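Local coordinates for ubiquitin (Sulfolobus solfataricus, PDB 4WWM), which is a Urm1-type ubiquitin-like modifier, probably conjugated to other proteins through an isopeptide bond and linked to the archaeal proteasome pathway, at residues 2-8 with 72-78; 23-29 with 65-70. One frame throughout, in Å; residues are numbered along the deposited sequence.

Contact 1 of 2, residues 2-8 with 72-78. With SO4 (sulfate ion), chain C.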
loop_
_atom_site.group_PDB
_atom_site.type_symbol
_atom_site.label_atom_id
_atom_site.label_comp_id
_atom_site.label_asym_id
_atom_site.label_seq_id
_atom_site.Cartn_x
_atom_site.Cartn_y
_atom_site.Cartn_z
ATOM N N PRO A 2 -8.992 -5.680 -3.131
ATOM C CA PRO A 2 -8.641 -4.347 -3.633
ATOM C C PRO A 2 -7.456 -4.342 -4.594
ATOM O O PRO A 2 -6.660 -5.281 -4.642
ATOM C CB PRO A 2 -8.303 -3.563 -2.356
ATOM C CG PRO A 2 -8.218 -4.571 -1.261
ATOM C CD PRO A 2 -9.100 -5.700 -1.665
ATOM N N LYS A 3 -7.366 -3.261 -5.360
ATOM C CA LYS A 3 -6.307 -3.072 -6.338
ATOM C C LYS A 3 -5.234 -2.158 -5.758
ATOM O O LYS A 3 -5.544 -1.078 -5.250
ATOM C CB LYS A 3 -6.880 -2.482 -7.626
ATOM C CG LYS A 3 -5.881 -2.333 -8.763
ATOM C CD LYS A 3 -6.546 -1.730 -9.992
ATOM C CE LYS A 3 -5.568 -1.541 -11.133
ATOM N NZ LYS A 3 -6.229 -0.914 -12.310
ATOM N N VAL A 4 -3.982 -2.608 -5.823
ATOM C CA VAL A 4 -2.841 -1.816 -5.374
ATOM C C VAL A 4 -2.068 -1.283 -6.576
ATOM O O VAL A 4 -1.695 -2.048 -7.468
ATOM C CB VAL A 4 -1.893 -2.644 -4.485
ATOM C CG1 VAL A 4 -0.680 -1.818 -4.058
ATOM C CG2 VAL A 4 -2.629 -3.156 -3.262
ATOM N N ILE A 5 -1.845 0.027 -6.595
ATOM C CA ILE A 5 -1.057 0.669 -7.640
ATOM C C ILE A 5 0.197 1.300 -7.042
ATOM O O ILE A 5 0.114 2.103 -6.114
ATOM C CB ILE A 5 -1.871 1.747 -8.382
ATOM C CG1 ILE A 5 -3.140 1.130 -8.985
ATOM C CG2 ILE A 5 -1.019 2.398 -9.468
ATOM C CD1 ILE A 5 -4.030 2.118 -9.741
ATOM N N LEU A 6 1.358 0.935 -7.581
ATOM C CA LEU A 6 2.625 1.503 -7.135
ATOM C C LEU A 6 2.990 2.697 -8.003
ATOM O O LEU A 6 2.708 2.708 -9.202
ATOM C CB LEU A 6 3.738 0.449 -7.180
ATOM C CG LEU A 6 3.524 -0.808 -6.333
ATOM C CD1 LEU A 6 4.678 -1.771 -6.528
ATOM C CD2 LEU A 6 3.374 -0.473 -4.864
ATOM N N LYS A 7 3.610 3.700 -7.387
ATOM C CA LYS A 7 4.039 4.904 -8.094
ATOM C C LYS A 7 5.527 5.162 -7.882
ATOM O O LYS A 7 6.117 4.696 -6.905
ATOM C CB LYS A 7 3.238 6.122 -7.625
ATOM C CG LYS A 7 1.757 6.081 -7.969
ATOM C CD LYS A 7 1.520 6.281 -9.454
ATOM C CE LYS A 7 0.058 6.087 -9.812
ATOM N NZ LYS A 7 -0.151 6.041 -11.286
ATOM N N GLY A 8 6.124 5.913 -8.802
ATOM C CA GLY A 8 7.506 6.326 -8.671
ATOM C C GLY A 8 8.480 5.161 -8.635
ATOM O O GLY A 8 8.253 4.140 -9.285
ATOM N N ASP A 72 -11.878 -1.190 -4.115
ATOM C CA ASP A 72 -11.072 -0.044 -3.696
ATOM C C ASP A 72 -9.738 -0.013 -4.434
ATOM O O ASP A 72 -9.162 -1.055 -4.741
ATOM C CB ASP A 72 -10.818 -0.071 -2.187
ATOM C CG ASP A 72 -12.031 0.354 -1.375
ATOM O OD1 ASP A 72 -12.936 1.014 -1.931
ATOM O OD2 ASP A 72 -12.067 0.036 -0.167
ATOM N N ILE A 73 -9.258 1.196 -4.706
ATOM C CA ILE A 73 -7.970 1.393 -5.353
ATOM C C ILE A 73 -6.987 1.998 -4.361
ATOM O O ILE A 73 -7.193 3.106 -3.863
ATOM C CB ILE A 73 -8.091 2.304 -6.587
ATOM C CG1 ILE A 73 -9.064 1.689 -7.600
ATOM C CG2 ILE A 73 -6.718 2.519 -7.221
ATOM C CD1 ILE A 73 -9.378 2.583 -8.783
ATOM N N ILE A 74 -5.922 1.253 -4.083
ATOM C CA ILE A 74 -4.898 1.671 -3.135
ATOM C C ILE A 74 -3.636 2.106 -3.874
ATOM O O ILE A 74 -2.984 1.293 -4.520
ATOM C CB ILE A 74 -4.547 0.532 -2.157
ATOM C CG1 ILE A 74 -5.802 0.082 -1.402
ATOM C CG2 ILE A 74 -3.467 0.986 -1.182
ATOM C CD1 ILE A 74 -5.621 -1.197 -0.611
ATOM N N GLU A 75 -3.290 3.385 -3.770
ATOM C CA GLU A 75 -2.082 3.901 -4.409
ATOM C C GLU A 75 -0.989 4.093 -3.372
ATOM O O GLU A 75 -1.199 4.770 -2.367
ATOM C CB GLU A 75 -2.357 5.228 -5.121
ATOM C CG GLU A 75 -3.360 5.138 -6.254
ATOM C CD GLU A 75 -3.653 6.491 -6.866
ATOM O OE1 GLU A 75 -2.700 7.148 -7.332
ATOM O OE2 GLU A 75 -4.832 6.900 -6.873
ATOM N N ILE A 76 0.172 3.493 -3.617
ATOM C CA ILE A 76 1.319 3.654 -2.732
ATOM C C ILE A 76 2.329 4.562 -3.424
ATOM O O ILE A 76 2.881 4.219 -4.472
ATOM C CB ILE A 76 1.953 2.301 -2.363
ATOM C CG1 ILE A 76 0.875 1.349 -1.836
ATOM C CG2 ILE A 76 3.038 2.499 -1.309
ATOM C CD1 ILE A 76 1.366 -0.051 -1.567
ATOM N N ILE A 77 2.551 5.729 -2.825
ATOM C CA ILE A 77 3.293 6.812 -3.458
ATOM C C ILE A 77 4.497 7.239 -2.622
ATOM O O ILE A 77 4.336 7.672 -1.479
ATOM C CB ILE A 77 2.390 8.044 -3.675
ATOM C CG1 ILE A 77 1.125 7.646 -4.441
ATOM C CG2 ILE A 77 3.151 9.140 -4.416
ATOM C CD1 ILE A 77 0.080 8.739 -4.525
ATOM N N PRO A 78 5.711 7.132 -3.188
ATOM C CA PRO A 78 6.871 7.658 -2.465
ATOM C C PRO A 78 7.047 9.165 -2.673
ATOM O O PRO A 78 6.764 9.663 -3.763
ATOM C CB PRO A 78 8.037 6.877 -3.067
ATOM C CG PRO A 78 7.609 6.609 -4.462
ATOM C CD PRO A 78 6.110 6.440 -4.429
HETATM S S SO4 C . -7.856 -4.175 -14.310
HETATM O O1 SO4 C . -9.105 -3.443 -14.123
HETATM O O2 SO4 C . -6.826 -3.600 -13.449
HETATM O O3 SO4 C . -7.438 -4.074 -15.705
HETATM O O4 SO4 C . -8.058 -5.579 -13.963
#
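Ile76 lays its CD1 against two side chains of the neighbouring strand, 3.7 Å from Val4 CG1 and 3.9 Å from Leu6 CD2, on the face of the parallel pair 3-6/73-78 that carries the buried Val4, Leu6, Ile74 and Ile76. In the ubiquitin-like beta-grasp fold these are the first and last strands, lying side by side in the middle of the mixed sheet. Their segment axes are inclined by 23°, and hydrogen bonds alternate in a parallel ladder: Asp72 O receives Lys3 N, Lys3 O receives Ile74 N at 2.6 Å, Ile74 O receives Ile5 N, and Ile5 O receives Ile76 N. The bond from Lys7 N to Ile76 O is the most bent, at 140°. With CG1 of Ile76 anti to the carbonyl carbon (chi1 -52°) and the chain extended beyond it, CD1 is carried to Val4 and Leu6; Leu6 runs alongside it, whereas Val4 meets it at a slant. Helix 10-14 adds Leu10 against Ile76 and Ile11 and Phe14 against Leu6. Lys3, Ile5, Ile73 and Glu75 occupy the other face, where Ile5 CD1 touches Ile73 CG2 at 3.7 Å. There the fully extended Lys3 chain, which also pairs with Glu18, places NZ 3.0 Å from O2 of a sulfate probably left from crystallisation.

Contact 2 of 2, residues 23-29 with 65-70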
loop_
_atom_site.group_PDB
_atom_site.type_symbol
_atom_site.label_atom_id
_atom_site.label_comp_id
_atom_site.label_asym_id
_atom_site.label_seq_id
_atom_site.Cartn_x
_atom_site.Cartn_y
_atom_site.Cartn_z
ATOM N N ASP A 23 -7.156 -9.043 0.476
ATOM C CA ASP A 23 -7.230 -8.530 1.841
ATOM C C ASP A 23 -8.149 -7.314 1.965
ATOM O O ASP A 23 -8.130 -6.423 1.117
ATOM C CB ASP A 23 -5.826 -8.170 2.331
ATOM C CG ASP A 23 -4.919 -9.381 2.443
ATOM O OD1 ASP A 23 -4.915 -10.025 3.514
ATOM O OD2 ASP A 23 -4.212 -9.687 1.460
ATOM N N ARG A 24 -8.950 -7.284 3.029
ATOM C CA ARG A 24 -9.839 -6.155 3.299
ATOM C C ARG A 24 -9.313 -5.289 4.448
ATOM O O ARG A 24 -9.947 -4.309 4.839
ATOM C CB ARG A 24 -11.249 -6.656 3.615
ATOM C CG ARG A 24 -11.867 -7.483 2.495
ATOM C CD ARG A 24 -13.299 -7.860 2.814
ATOM N NE ARG A 24 -14.183 -6.699 2.806
ATOM C CZ ARG A 24 -15.461 -6.727 3.174
ATOM N NH1 ARG A 24 -16.015 -7.860 3.587
ATOM N NH2 ARG A 24 -16.186 -5.617 3.135
ATOM N N GLU A 25 -8.156 -5.665 4.980
ATOM C CA GLU A 25 -7.486 -4.909 6.034
ATOM C C GLU A 25 -6.203 -4.301 5.475
ATOM O O GLU A 25 -5.327 -5.027 5.003
ATOM C CB GLU A 25 -7.178 -5.810 7.233
ATOM C CG GLU A 25 -6.408 -5.131 8.357
ATOM C CD GLU A 25 -6.011 -6.098 9.458
ATOM O OE1 GLU A 25 -5.120 -5.749 10.259
ATOM O OE2 GLU A 25 -6.594 -7.203 9.524
ATOM N N LEU A 26 -6.094 -2.977 5.537
ATOM C CA LEU A 26 -5.000 -2.266 4.879
ATOM C C LEU A 26 -3.632 -2.794 5.292
ATOM O O LEU A 26 -2.776 -3.019 4.443
ATOM C CB LEU A 26 -5.072 -0.766 5.169
ATOM C CG LEU A 26 -3.918 0.059 4.585
ATOM C CD1 LEU A 26 -3.847 -0.097 3.071
ATOM C CD2 LEU A 26 -4.047 1.527 4.966
ATOM N N LEU A 27 -3.427 -2.986 6.590
ATOM C CA LEU A 27 -2.147 -3.481 7.078
ATOM C C LEU A 27 -1.796 -4.809 6.414
ATOM O O LEU A 27 -0.655 -5.028 6.014
ATOM C CB LEU A 27 -2.168 -3.647 8.598
ATOM C CG LEU A 27 -0.895 -4.257 9.194
ATOM C CD1 LEU A 27 0.310 -3.377 8.902
ATOM C CD2 LEU A 27 -1.044 -4.471 10.692
ATOM N N ARG A 28 -2.786 -5.687 6.298
ATOM C CA ARG A 28 -2.571 -7.000 5.706
ATOM C C ARG A 28 -2.279 -6.886 4.214
ATOM O O ARG A 28 -1.491 -7.665 3.673
ATOM C CB ARG A 28 -3.783 -7.901 5.943
ATOM C CG ARG A 28 -4.053 -8.185 7.414
ATOM C CD ARG A 28 -4.058 -9.677 7.704
ATOM N NE ARG A 28 -5.074 -10.381 6.926
ATOM C CZ ARG A 28 -5.108 -11.698 6.749
ATOM N NH1 ARG A 28 -4.175 -12.474 7.287
ATOM N NH2 ARG A 28 -6.076 -12.241 6.022
ATOM N N VAL A 29 -2.911 -5.921 3.551
ATOM C CA VAL A 29 -2.595 -5.631 2.157
ATOM C C VAL A 29 -1.108 -5.310 2.052
ATOM O O VAL A 29 -0.391 -5.901 1.244
ATOM C CB VAL A 29 -3.436 -4.450 1.605
ATOM C CG1 VAL A 29 -2.950 -4.009 0.219
ATOM C CG2 VAL A 29 -4.904 -4.824 1.542
ATOM N N ASN A 65 -8.859 2.590 9.426
ATOM C CA ASN A 65 -8.758 1.135 9.357
ATOM C C ASN A 65 -10.123 0.457 9.241
ATOM O O ASN A 65 -10.374 -0.574 9.865
ATOM C CB ASN A 65 -8.019 0.591 10.583
ATOM C CG ASN A 65 -7.645 -0.875 10.435
ATOM O OD1 ASN A 65 -7.425 -1.360 9.323
ATOM N ND2 ASN A 65 -7.600 -1.593 11.550
ATOM N N GLN A 66 -11.013 1.050 8.455
ATOM C CA GLN A 66 -12.296 0.425 8.169
ATOM C C GLN A 66 -12.112 -0.659 7.113
ATOM O O GLN A 66 -11.077 -0.716 6.448
ATOM C CB GLN A 66 -13.318 1.464 7.703
ATOM C CG GLN A 66 -13.920 2.284 8.838
ATOM C CD GLN A 66 -14.865 3.363 8.348
ATOM O OE1 GLN A 66 -16.084 3.229 8.451
ATOM N NE2 GLN A 66 -14.306 4.447 7.822
ATOM N N LEU A 67 -13.113 -1.525 6.980
ATOM C CA LEU A 67 -13.096 -2.575 5.973
ATOM C C LEU A 67 -12.874 -2.000 4.587
ATOM O O LEU A 67 -13.555 -1.063 4.180
ATOM C CB LEU A 67 -14.409 -3.358 5.986
ATOM C CG LEU A 67 -14.530 -4.551 6.932
ATOM C CD1 LEU A 67 -15.948 -5.092 6.885
ATOM C CD2 LEU A 67 -13.535 -5.641 6.573
ATOM N N LEU A 68 -11.914 -2.564 3.866
ATOM C CA LEU A 68 -11.732 -2.222 2.467
ATOM C C LEU A 68 -12.757 -2.984 1.636
ATOM O O LEU A 68 -13.098 -4.125 1.950
ATOM C CB LEU A 68 -10.312 -2.551 2.002
ATOM C CG LEU A 68 -9.173 -1.821 2.715
ATOM C CD1 LEU A 68 -7.848 -2.475 2.384
ATOM C CD2 LEU A 68 -9.157 -0.357 2.320
ATOM N N ASN A 69 -13.259 -2.344 0.588
ATOM C CA ASN A 69 -14.154 -3.005 -0.347
ATOM C C ASN A 69 -13.351 -3.532 -1.530
ATOM O O ASN A 69 -12.327 -2.956 -1.896
ATOM C CB ASN A 69 -15.251 -2.049 -0.803
ATOM C CG ASN A 69 -16.116 -1.574 0.351
ATOM O OD1 ASN A 69 -16.301 -2.288 1.340
ATOM N ND2 ASN A 69 -16.645 -0.362 0.235
ATOM N N ASP A 70 -13.814 -4.634 -2.107
ATOM C CA ASP A 70 -13.078 -5.338 -3.156
ATOM C C ASP A 70 -12.667 -4.441 -4.322
ATOM O O ASP A 70 -11.662 -4.705 -4.983
ATOM C CB ASP A 70 -13.918 -6.503 -3.688
ATOM C CG ASP A 70 -13.890 -7.713 -2.771
ATOM O OD1 ASP A 70 -13.387 -7.596 -1.632
ATOM O OD2 ASP A 70 -14.380 -8.784 -3.190
HETATM O O HOH W 1 -8.209 -1.191 6.710
HETATM O O HOH W 2 -4.950 -1.876 8.841
#
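Asn65 OD1 accepts hydrogen bonds from two waters that join it to the start of helix 26-33, the central helix of the beta-grasp fold. One water, 2.7 Å from Asn65 OD1, also donates to Gln66 O and accepts from Leu26 N; the other, 2.6 Å from Asn65 OD1, accepts from Leu27 N. Two first-turn amides thus reach the loop through water, just after Glu25 at the N-cap position. Asn65 CG lies anti to the backbone N (chi1 -169°), and chi2 of 29° then sets OD1 toward the first turn. Direct bonds follow in a reciprocal pair between Arg24 and Leu68. Leu68 N donates to Arg24 O at 2.8 Å, and Arg24 NE returns a bond of 2.9 Å to Leu68 O. The second is almost straight, 179° at the hydrogen, with the oxygen in the guanidinium plane, a geometry that helps hold the guanidinium in this orientation. Leu67 lies over the rim of one guanidinium face, its CD2 3.9 Å above the plane. The buried Leu68 side chain reaches the helix, its CD1 3.6 Å from Leu26 N and 3.9 Å from Val29 CG2.

From the N terminus, the chain lays down strand 3-6, passes helix 10-14 and strand 18-20, and enters the 23-29 segment, in which helix 26-33 begins. After strands 51-55 and 58-59 it reaches loop 65-70, where contact 2 closes the shorter loop; strand 73-78 then returns beside strand 3-6, and contact 1 closes the longer one. Contact 2 therefore sits wholly within the span of contact 1, with centres about 13 Å apart. Contact 1 joins the two ends of the fold within the sheet, while contact 2 ties the helix start to the loop leading into the last strand. They meet directly where Val4 CG2 lies 3.6 Å from Val29 CG1 and Ile74 CD1 lies 3.9 Å from Leu68 CD1.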